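Local coordinates for plasmin and fibronectin-binding protein A (Streptococcus pneumoniae, PDB 4MR0), which acts as a surface adhesin and invasin that binds human fibronectin, plasmin, plasminogen and serum albumin, at residues A[460-471]-A[488-499]. Sequence-based numbering, arbitrary orientation.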
ATOM      1  N   LYS A 460      14.644  14.568   7.645  1.00 25.99           N
ATOM      2  CA  LYS A 460      15.316  14.510   6.355  1.00 25.23           C
ATOM      3  C   LYS A 460      14.962  13.273   5.533  1.00 22.83           C
ATOM      4  O   LYS A 460      14.776  12.182   6.072  1.00 22.18           O
ATOM      5  CB  LYS A 460      16.833  14.555   6.549  1.00 26.37           C
ATOM      6  CG  LYS A 460      17.347  15.842   7.176  1.00 30.06           C
ATOM      7  CD  LYS A 460      18.856  15.790   7.361  1.00 33.45           C
ATOM      8  CE  LYS A 460      19.369  17.032   8.085  1.00 36.41           C
ATOM      9  NZ  LYS A 460      20.847  16.988   8.293  1.00 39.85           N
ATOM     10  N   VAL A 461      14.873  13.476   4.222  1.00 21.42           N
ATOM     11  CA  VAL A 461      14.587  12.420   3.253  1.00 20.09           C
ATOM     12  C   VAL A 461      15.903  12.249   2.498  1.00 20.80           C
ATOM     13  O   VAL A 461      16.436  13.217   1.949  1.00 20.08           O
ATOM     14  CB  VAL A 461      13.474  12.856   2.262  1.00 19.43           C
ATOM     15  CG1 VAL A 461      13.330  11.831   1.142  1.00 17.59           C
ATOM     16  CG2 VAL A 461      12.154  13.016   3.000  1.00 16.38           C
ATOM     17  N   SER A 462      16.437  11.032   2.474  1.00 20.10           N
ATOM     18  CA  SER A 462      17.709  10.801   1.799  1.00 18.69           C
ATOM     19  C   SER A 462      17.869   9.391   1.259  1.00 18.65           C
ATOM     20  O   SER A 462      17.085   8.497   1.579  1.00 17.05           O
ATOM     21  CB  SER A 462      18.857  11.106   2.763  1.00 20.01           C
ATOM     22  OG  SER A 462      18.709  10.342   3.944  1.00 20.82           O
ATOM     23  N   ASP A 463      18.904   9.202   0.440  1.00 18.46           N
ATOM     24  CA  ASP A 463      19.200   7.911  -0.171  1.00 18.81           C
ATOM     25  C   ASP A 463      17.991   7.456  -0.975  1.00 16.75           C
ATOM     26  O   ASP A 463      17.361   6.447  -0.670  1.00 15.54           O
ATOM     27  CB  ASP A 463      19.558   6.891   0.912  1.00 23.97           C
ATOM     28  CG  ASP A 463      20.826   7.267   1.658  1.00 30.93           C
ATOM     29  OD1 ASP A 463      21.912   7.239   1.041  1.00 34.19           O
ATOM     30  OD2 ASP A 463      20.736   7.603   2.858  1.00 36.60           O
ATOM     31  N   ILE A 464      17.683   8.231  -2.007  1.00 16.11           N
ATOM     32  CA  ILE A 464      16.549   7.974  -2.879  1.00 14.35           C
ATOM     33  C   ILE A 464      17.094   7.599  -4.252  1.00 13.44           C
ATOM     34  O   ILE A 464      17.919   8.325  -4.806  1.00 14.23           O
ATOM     35  CB  ILE A 464      15.679   9.244  -3.042  1.00 13.95           C
ATOM     36  CG1 ILE A 464      15.229   9.762  -1.669  1.00 16.18           C
ATOM     37  CG2 ILE A 464      14.494   8.943  -3.941  1.00 12.42           C
ATOM     38  CD1 ILE A 464      14.455   8.744  -0.834  1.00 16.90           C
ATOM     39  N   THR A 465      16.623   6.483  -4.799  1.00 14.00           N
ATOM     40  CA  THR A 465      17.072   6.023  -6.111  1.00 14.72           C
ATOM     41  C   THR A 465      15.892   5.723  -7.026  1.00 15.91           C
ATOM     42  O   THR A 465      15.014   4.924  -6.682  1.00 14.87           O
ATOM     43  CB  THR A 465      17.931   4.737  -5.995  1.00 17.43           C
ATOM     44  OG1 THR A 465      19.119   5.019  -5.246  1.00 17.98           O
ATOM     45  CG2 THR A 465      18.321   4.215  -7.377  1.00 17.67           C
ATOM     46  N   VAL A 466      15.875   6.371  -8.187  1.00 14.99           N
ATOM     47  CA  VAL A 466      14.824   6.167  -9.178  1.00 15.34           C
ATOM     48  C   VAL A 466      15.552   5.774 -10.461  1.00 16.45           C
ATOM     49  O   VAL A 466      16.100   6.634 -11.169  1.00 15.48           O
ATOM     50  CB  VAL A 466      14.011   7.455  -9.417  1.00 15.69           C
ATOM     51  CG1 VAL A 466      12.901   7.180 -10.418  1.00 14.78           C
ATOM     52  CG2 VAL A 466      13.425   7.963  -8.093  1.00 14.82           C
ATOM     53  N   THR A 467      15.549   4.478 -10.763  1.00 16.17           N
ATOM     54  CA  THR A 467      16.274   3.983 -11.930  1.00 17.54           C
ATOM     55  C   THR A 467      15.539   3.011 -12.836  1.00 17.84           C
ATOM     56  O   THR A 467      14.718   2.215 -12.385  1.00 16.36           O
ATOM     57  CB  THR A 467      17.563   3.266 -11.493  1.00 17.21           C
ATOM     58  OG1 THR A 467      17.219   2.210 -10.581  1.00 18.62           O
ATOM     59  CG2 THR A 467      18.517   4.230 -10.811  1.00 16.22           C
ATOM     60  N   LYS A 468      15.881   3.073 -14.121  1.00 17.44           N
ATOM     61  CA  LYS A 468      15.332   2.184 -15.133  1.00 18.47           C
ATOM     62  C   LYS A 468      13.823   1.999 -15.161  1.00 18.93           C
ATOM     63  O   LYS A 468      13.334   0.942 -15.545  1.00 19.43           O
ATOM     64  CB  LYS A 468      16.019   0.818 -15.036  1.00 21.74           C
ATOM     65  CG  LYS A 468      17.496   0.868 -15.432  1.00 24.57           C
ATOM     66  CD  LYS A 468      18.145  -0.508 -15.476  1.00 28.96           C
ATOM     67  CE  LYS A 468      19.571  -0.406 -16.038  1.00 33.14           C
ATOM     68  NZ  LYS A 468      20.298  -1.714 -16.053  1.00 36.43           N
ATOM     69  N   ASN A 469      13.085   3.025 -14.759  1.00 19.13           N
ATOM     70  CA  ASN A 469      11.638   2.949 -14.805  1.00 19.03           C
ATOM     71  C   ASN A 469      11.198   3.384 -16.199  1.00 20.43           C
ATOM     72  O   ASN A 469      11.883   4.176 -16.859  1.00 20.42           O
ATOM     73  CB  ASN A 469      11.012   3.877 -13.768  1.00 18.54           C
ATOM     74  CG  ASN A 469      11.377   3.497 -12.357  1.00 15.75           C
ATOM     75  OD1 ASN A 469      12.323   4.032 -11.780  1.00 17.00           O
ATOM     76  ND2 ASN A 469      10.636   2.561 -11.795  1.00 13.40           N
ATOM     77  N   VAL A 470      10.058   2.869 -16.640  1.00 19.21           N
ATOM     78  CA  VAL A 470       9.519   3.221 -17.945  1.00 20.56           C
ATOM     79  C   VAL A 470       8.153   3.865 -17.763  1.00 22.26           C
ATOM     80  O   VAL A 470       7.212   3.232 -17.281  1.00 22.98           O
ATOM     81  CB  VAL A 470       9.366   1.980 -18.849  1.00 20.64           C
ATOM     82  CG1 VAL A 470       8.676   2.371 -20.154  1.00 21.67           C
ATOM     83  CG2 VAL A 470      10.729   1.373 -19.131  1.00 20.78           C
ATOM     84  N   ILE A 471       8.055   5.131 -18.147  1.00 21.41           N
ATOM     85  CA  ILE A 471       6.813   5.863 -18.025  1.00 21.77           C
ATOM     86  C   ILE A 471       6.193   6.137 -19.394  1.00 22.64           C
ATOM     87  O   ILE A 471       6.782   6.823 -20.227  1.00 21.84           O
ATOM     88  CB  ILE A 471       7.046   7.203 -17.300  1.00 22.33           C
ATOM     89  CG1 ILE A 471       7.587   6.936 -15.892  1.00 23.48           C
ATOM     90  CG2 ILE A 471       5.744   8.010 -17.245  1.00 21.95           C
ATOM     91  CD1 ILE A 471       7.879   8.194 -15.083  1.00 25.11           C
ATOM     92  N   VAL A 488      15.041  16.423  -1.336  1.00 21.55           N
ATOM     93  CA  VAL A 488      15.799  15.245  -0.938  1.00 21.31           C
ATOM     94  C   VAL A 488      17.111  15.834  -0.411  1.00 22.01           C
ATOM     95  O   VAL A 488      17.793  16.591  -1.110  1.00 22.42           O
ATOM     96  CB  VAL A 488      16.062  14.308  -2.143  1.00 22.09           C
ATOM     97  CG1 VAL A 488      16.910  13.121  -1.709  1.00 19.91           C
ATOM     98  CG2 VAL A 488      14.736  13.824  -2.713  1.00 20.46           C
ATOM     99  N   SER A 489      17.450  15.488   0.825  1.00 21.19           N
ATOM    100  CA  SER A 489      18.634  16.014   1.495  1.00 22.74           C
ATOM    101  C   SER A 489      19.996  15.486   1.078  1.00 21.75           C
ATOM    102  O   SER A 489      21.007  16.160   1.278  1.00 21.03           O
ATOM    103  CB  SER A 489      18.501  15.816   3.008  1.00 22.75           C
ATOM    104  OG  SER A 489      17.354  16.471   3.515  1.00 29.34           O
ATOM    105  N   ASP A 490      20.043  14.284   0.521  1.00 22.27           N
ATOM    106  CA  ASP A 490      21.333  13.724   0.144  1.00 22.36           C
ATOM    107  C   ASP A 490      21.173  12.402  -0.585  1.00 21.25           C
ATOM    108  O   ASP A 490      20.161  11.711  -0.436  1.00 18.83           O
ATOM    109  CB  ASP A 490      22.176  13.528   1.413  1.00 22.69           C
ATOM    110  CG  ASP A 490      23.660  13.372   1.128  1.00 26.02           C
ATOM    111  OD1 ASP A 490      24.089  13.553  -0.033  1.00 25.32           O
ATOM    112  OD2 ASP A 490      24.407  13.080   2.089  1.00 27.15           O
ATOM    113  N   ASN A 491      22.187  12.064  -1.376  1.00 20.06           N
ATOM    114  CA  ASN A 491      22.215  10.824  -2.138  1.00 19.52           C
ATOM    115  C   ASN A 491      20.980  10.538  -2.978  1.00 19.18           C
ATOM    116  O   ASN A 491      20.283   9.544  -2.768  1.00 19.59           O
ATOM    117  CB  ASN A 491      22.502   9.649  -1.198  1.00 22.91           C
ATOM    118  CG  ASN A 491      23.915   9.689  -0.641  1.00 23.57           C
ATOM    119  OD1 ASN A 491      24.885   9.772  -1.399  1.00 26.03           O
ATOM    120  ND2 ASN A 491      24.042   9.631   0.680  1.00 24.98           N
ATOM    121  N   LEU A 492      20.708  11.425  -3.928  1.00 17.54           N
ATOM    122  CA  LEU A 492      19.588  11.255  -4.840  1.00 16.43           C
ATOM    123  C   LEU A 492      20.152  10.774  -6.174  1.00 16.21           C
ATOM    124  O   LEU A 492      21.081  11.378  -6.711  1.00 14.06           O
ATOM    125  CB  LEU A 492      18.851  12.580  -5.062  1.00 15.56           C
ATOM    126  CG  LEU A 492      17.808  12.574  -6.191  1.00 16.00           C
ATOM    127  CD1 LEU A 492      16.656  11.659  -5.827  1.00 14.50           C
ATOM    128  CD2 LEU A 492      17.294  13.996  -6.437  1.00 17.41           C
ATOM    129  N   VAL A 493      19.592   9.687  -6.694  1.00 15.12           N
ATOM    130  CA  VAL A 493      20.015   9.135  -7.982  1.00 16.71           C
ATOM    131  C   VAL A 493      18.795   8.939  -8.876  1.00 16.51           C
ATOM    132  O   VAL A 493      17.864   8.209  -8.521  1.00 16.55           O
ATOM    133  CB  VAL A 493      20.723   7.762  -7.821  1.00 16.85           C
ATOM    134  CG1 VAL A 493      20.985   7.142  -9.202  1.00 18.75           C
ATOM    135  CG2 VAL A 493      22.035   7.934  -7.063  1.00 16.53           C
ATOM    136  N   VAL A 494      18.794   9.605 -10.025  1.00 16.83           N
ATOM    137  CA  VAL A 494      17.700   9.487 -10.987  1.00 15.61           C
ATOM    138  C   VAL A 494      18.394   9.162 -12.301  1.00 16.88           C
ATOM    139  O   VAL A 494      18.935  10.057 -12.959  1.00 18.03           O
ATOM    140  CB  VAL A 494      16.922  10.815 -11.116  1.00 16.22           C
ATOM    141  CG1 VAL A 494      15.677  10.610 -11.971  1.00 14.94           C
ATOM    142  CG2 VAL A 494      16.547  11.327  -9.731  1.00 14.38           C
ATOM    143  N   SER A 495      18.392   7.889 -12.686  1.00 16.35           N
ATOM    144  CA  SER A 495      19.104   7.503 -13.899  1.00 18.29           C
ATOM    145  C   SER A 495      18.480   6.415 -14.748  1.00 18.24           C
ATOM    146  O   SER A 495      17.744   5.563 -14.261  1.00 17.53           O
ATOM    147  CB  SER A 495      20.523   7.069 -13.532  1.00 17.60           C
ATOM    148  OG  SER A 495      21.181   8.065 -12.779  1.00 21.57           O
ATOM    149  N   GLU A 496      18.804   6.459 -16.036  1.00 19.64           N
ATOM    150  CA  GLU A 496      18.332   5.491 -17.015  1.00 21.13           C
ATOM    151  C   GLU A 496      16.830   5.242 -17.057  1.00 20.85           C
ATOM    152  O   GLU A 496      16.376   4.144 -17.392  1.00 20.09           O
ATOM    153  CB  GLU A 496      19.090   4.176 -16.829  1.00 24.81           C
ATOM    154  CG  GLU A 496      20.585   4.344 -17.077  1.00 29.65           C
ATOM    155  CD  GLU A 496      21.366   3.058 -16.913  1.00 33.25           C
ATOM    156  OE1 GLU A 496      21.566   2.613 -15.760  1.00 35.91           O
ATOM    157  OE2 GLU A 496      21.775   2.488 -17.944  1.00 36.40           O
ATOM    158  N   ASN A 497      16.055   6.271 -16.737  1.00 19.34           N
ATOM    159  CA  ASN A 497      14.611   6.153 -16.787  1.00 18.71           C
ATOM    160  C   ASN A 497      14.178   6.548 -18.200  1.00 19.34           C
ATOM    161  O   ASN A 497      14.817   7.396 -18.834  1.00 19.31           O
ATOM    162  CB  ASN A 497      13.967   7.086 -15.754  1.00 15.68           C
ATOM    163  CG  ASN A 497      14.313   6.705 -14.319  1.00 15.43           C
ATOM    164  OD1 ASN A 497      13.810   5.715 -13.790  1.00 13.69           O
ATOM    165  ND2 ASN A 497      15.182   7.490 -13.689  1.00 12.48           N
ATOM    166  N   SER A 498      13.113   5.921 -18.697  1.00 19.62           N
ATOM    167  CA  SER A 498      12.584   6.228 -20.024  1.00 22.50           C
ATOM    168  C   SER A 498      11.197   6.850 -19.874  1.00 23.40           C
ATOM    169  O   SER A 498      10.294   6.245 -19.294  1.00 24.16           O
ATOM    170  CB  SER A 498      12.484   4.962 -20.884  1.00 23.07           C
ATOM    171  OG  SER A 498      13.762   4.466 -21.241  1.00 26.39           O
ATOM    172  N   ILE A 499      11.029   8.059 -20.398  1.00 23.34           N
ATOM    173  CA  ILE A 499       9.752   8.754 -20.311  1.00 24.50           C
ATOM    174  C   ILE A 499       9.158   9.055 -21.688  1.00 26.43           C
ATOM    175  O   ILE A 499       9.717   9.841 -22.456  1.00 27.30           O
ATOM    176  CB  ILE A 499       9.904  10.073 -19.532  1.00 23.23           C
ATOM    177  CG1 ILE A 499      10.520   9.789 -18.159  1.00 23.62           C
ATOM    178  CG2 ILE A 499       8.547  10.747 -19.379  1.00 21.11           C
ATOM    179  CD1 ILE A 499      10.746  11.021 -17.313  1.00 25.89           C
TER
HETATM  180  O   HOH W   1      14.983  16.144   3.221  1.00 17.08           O
HETATM  181  O   HOH W   2      20.490   7.069  -3.804  1.00 23.23           O
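Val-488 sets CG1 against CG1 of Ile-464 at 3.8 Å, where Ile-464 of one coil meets Val-488 of the next. Ser-489 gives its backbone N-H to Val-461 O (2.7 Å), and the carbonyls of Asp-490 and Asn-491 then accept from Asp-463 N and Ile-464 N; a water donating to Asn-491 O also bonds Thr-465 OG1. Leu-492, with CG anti to its backbone N (chi1 170°), brings CD1 within 3.8 Å of Ile-464 CB, on the buried face that packs on strands 445-451 and 483-486. Val-493 N donates to Ile-464 O and Val-493 O accepts from Val-466 N in a regular parallel pairing, while its side chain lies beside Thr-465 on the outer face. Past Ser-495, Glu-496 runs alongside Lys-468; Lys-468 NZ and Glu-496 OE1 stand 4.5 Å apart, too far for a salt bridge. At the bend Asn-497 turns inward: ND2 bonds Val-466 O (2.8 Å) from above the carbonyl plane, on the face opposite Ser-495 N, and OD1 accepts from Asn-469 N (2.9 Å). Ser-498 restores strand pairing with Asn-469 O and Ile-471 N. The contact thus stacks successive turns of a right-handed parallel beta-helix; Asn-497 OD1 takes up Asn-469 N at the break, while ND2 gives Val-466 O a second donor.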